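Local coordinates for beta-ketoacyl-[acyl-carrier-protein] synthase III (Pseudomonas aeruginosa, PDB 2X3E) that probably catalyses the first condensation of fatty acid synthesis, joining the acetyl group of acetyl-CoA to malonyl-ACP with loss of CO2 to give 3-oxobutanoyl-ACP, at residues Ala75-Thr80 with Ala134-Val139. The protein carries 1 engineered substitution. Numbering follows the deposited sequence.
Sequences AVVLAT and ALLVGV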
loop_
_atom_site.group_PDB
_atom_site.type_symbol
_atom_site.label_atom_id
_atom_site.label_comp_id
_atom_site.label_asym_id
_atom_site.label_seq_id
_atom_site.Cartn_x
_atom_site.Cartn_y
_atom_site.Cartn_z
ATOM N N ALA A 75 -10.960 -3.361 9.607
ATOM C CA ALA A 75 -9.983 -2.912 8.629
ATOM C C ALA A 75 -10.500 -3.090 7.199
ATOM O O ALA A 75 -11.209 -4.058 6.900
ATOM C CB ALA A 75 -8.670 -3.682 8.812
ATOM N N VAL A 76 -10.148 -2.138 6.337
ATOM C CA VAL A 76 -10.462 -2.208 4.914
ATOM C C VAL A 76 -9.203 -1.897 4.109
ATOM O O VAL A 76 -8.692 -0.783 4.151
ATOM C CB VAL A 76 -11.575 -1.207 4.510
ATOM C CG1 VAL A 76 -11.850 -1.315 3.017
ATOM C CG2 VAL A 76 -12.849 -1.457 5.319
ATOM N N VAL A 77 -8.709 -2.888 3.373
ATOM C CA VAL A 77 -7.489 -2.729 2.584
ATOM C C VAL A 77 -7.787 -2.985 1.111
ATOM O O VAL A 77 -8.447 -3.966 0.776
ATOM C CB VAL A 77 -6.378 -3.664 3.100
ATOM C CG1 VAL A 77 -5.164 -3.657 2.158
ATOM C CG2 VAL A 77 -5.973 -3.253 4.514
ATOM N N LEU A 78 -7.352 -2.063 0.245
ATOM C CA LEU A 78 -7.452 -2.251 -1.196
ATOM C C LEU A 78 -6.081 -2.554 -1.766
ATOM O O LEU A 78 -5.125 -1.787 -1.560
ATOM C CB LEU A 78 -8.012 -1.018 -1.911
ATOM C CG LEU A 78 -9.350 -0.376 -1.529
ATOM C CD1 LEU A 78 -9.963 0.313 -2.755
ATOM C CD2 LEU A 78 -10.351 -1.327 -0.863
ATOM N N ALA A 79 -5.989 -3.678 -2.465
ATOM C CA ALA A 79 -4.829 -3.998 -3.291
ATOM C C ALA A 79 -5.125 -3.461 -4.687
ATOM O O ALA A 79 -5.996 -3.998 -5.377
ATOM C CB ALA A 79 -4.602 -5.498 -3.325
ATOM N N THR A 80 -4.434 -2.387 -5.078
ATOM C CA THR A 80 -4.690 -1.700 -6.354
ATOM C C THR A 80 -3.471 -0.932 -6.862
ATOM O O THR A 80 -2.634 -0.486 -6.074
ATOM C CB THR A 80 -5.893 -0.706 -6.258
ATOM O OG1 THR A 80 -6.265 -0.258 -7.567
ATOM C CG2 THR A 80 -5.569 0.519 -5.393
ATOM N N ALA A 134 -11.422 -8.142 8.792
ATOM C CA ALA A 134 -10.959 -7.261 7.729
ATOM C C ALA A 134 -11.596 -7.583 6.398
ATOM O O ALA A 134 -11.916 -8.737 6.106
ATOM C CB ALA A 134 -9.452 -7.358 7.589
ATOM N N LEU A 135 -11.759 -6.536 5.597
ATOM C CA LEU A 135 -12.025 -6.661 4.179
ATOM C C LEU A 135 -10.719 -6.473 3.417
ATOM O O LEU A 135 -9.966 -5.524 3.680
ATOM C CB LEU A 135 -13.030 -5.596 3.719
ATOM C CG LEU A 135 -14.511 -5.960 3.815
ATOM C CD1 LEU A 135 -15.383 -4.708 3.821
ATOM C CD2 LEU A 135 -14.908 -6.880 2.646
ATOM N N LEU A 136 -10.454 -7.375 2.480
ATOM C CA LEU A 136 -9.414 -7.179 1.475
ATOM C C LEU A 136 -10.096 -7.141 0.116
ATOM O O LEU A 136 -10.807 -8.078 -0.246
ATOM C CB LEU A 136 -8.392 -8.312 1.500
ATOM C CG LEU A 136 -7.382 -8.304 0.344
ATOM C CD1 LEU A 136 -6.508 -7.062 0.419
ATOM C CD2 LEU A 136 -6.540 -9.582 0.376
ATOM N N VAL A 137 -9.893 -6.053 -0.625
ATOM C CA VAL A 137 -10.443 -5.929 -1.969
ATOM C C VAL A 137 -9.312 -5.842 -2.980
ATOM O O VAL A 137 -8.493 -4.923 -2.920
ATOM C CB VAL A 137 -11.318 -4.666 -2.131
ATOM C CG1 VAL A 137 -11.981 -4.646 -3.519
ATOM C CG2 VAL A 137 -12.368 -4.577 -1.024
ATOM N N GLY A 138 -9.253 -6.822 -3.874
ATOM C CA GLY A 138 -8.416 -6.739 -5.066
ATOM C C GLY A 138 -9.211 -6.030 -6.143
ATOM O O GLY A 138 -10.253 -6.519 -6.557
ATOM N N VAL A 139 -8.741 -4.861 -6.570
ATOM C CA VAL A 139 -9.455 -4.052 -7.554
ATOM C C VAL A 139 -8.480 -3.337 -8.472
ATOM O O VAL A 139 -7.484 -2.779 -8.016
ATOM C CB VAL A 139 -10.377 -3.002 -6.876
ATOM C CG1 VAL A 139 -9.594 -2.112 -5.882
ATOM C CG2 VAL A 139 -11.099 -2.154 -7.923
#
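Five backbone hydrogen bonds zip A75-A79 to A134-V139 as parallel neighbours, their N-to-C directions differing by 11°. V77 and A79 donate to the carbonyls of L135 and V137, while A75, V77 and A79 offer their own oxygens to L135, V137 and V139. The V137 N to V77 O bond, 2.9 Å long, is nearly straight (169° at the hydrogen). C-H groups add weaker support, as where L78 CA lies 3.3 Å from V137 O.

Beta-branched valines favour the extended backbone, and leucines fill the buried faces. On one face, L78 runs alongside V137, its CD2 3.7 Å from V137 CB; L78 CD1 reaches on to V139 CG1 (4.0 Å). On the other, L136 holds CG anti to its nitrogen (chi1 171°), and its second torsion leans CD1 to 4.1 Å from V77 CG1. A134, small beneath V122, meets A75 through CB.

T82 N bonds to T80 OG1, whose proton has V139 O (2.8 Å from OG1) and D140 OD1 within reach.

The A79 side chain is about 10 Å from that of A112, an engineered residue at the predicted active site. Helix 114-127, linking flanking strand 104-109 to strand 133-140, covers V77, A134 and L136, as in the layered thiolase fold; strand 160-169 flanks the other side.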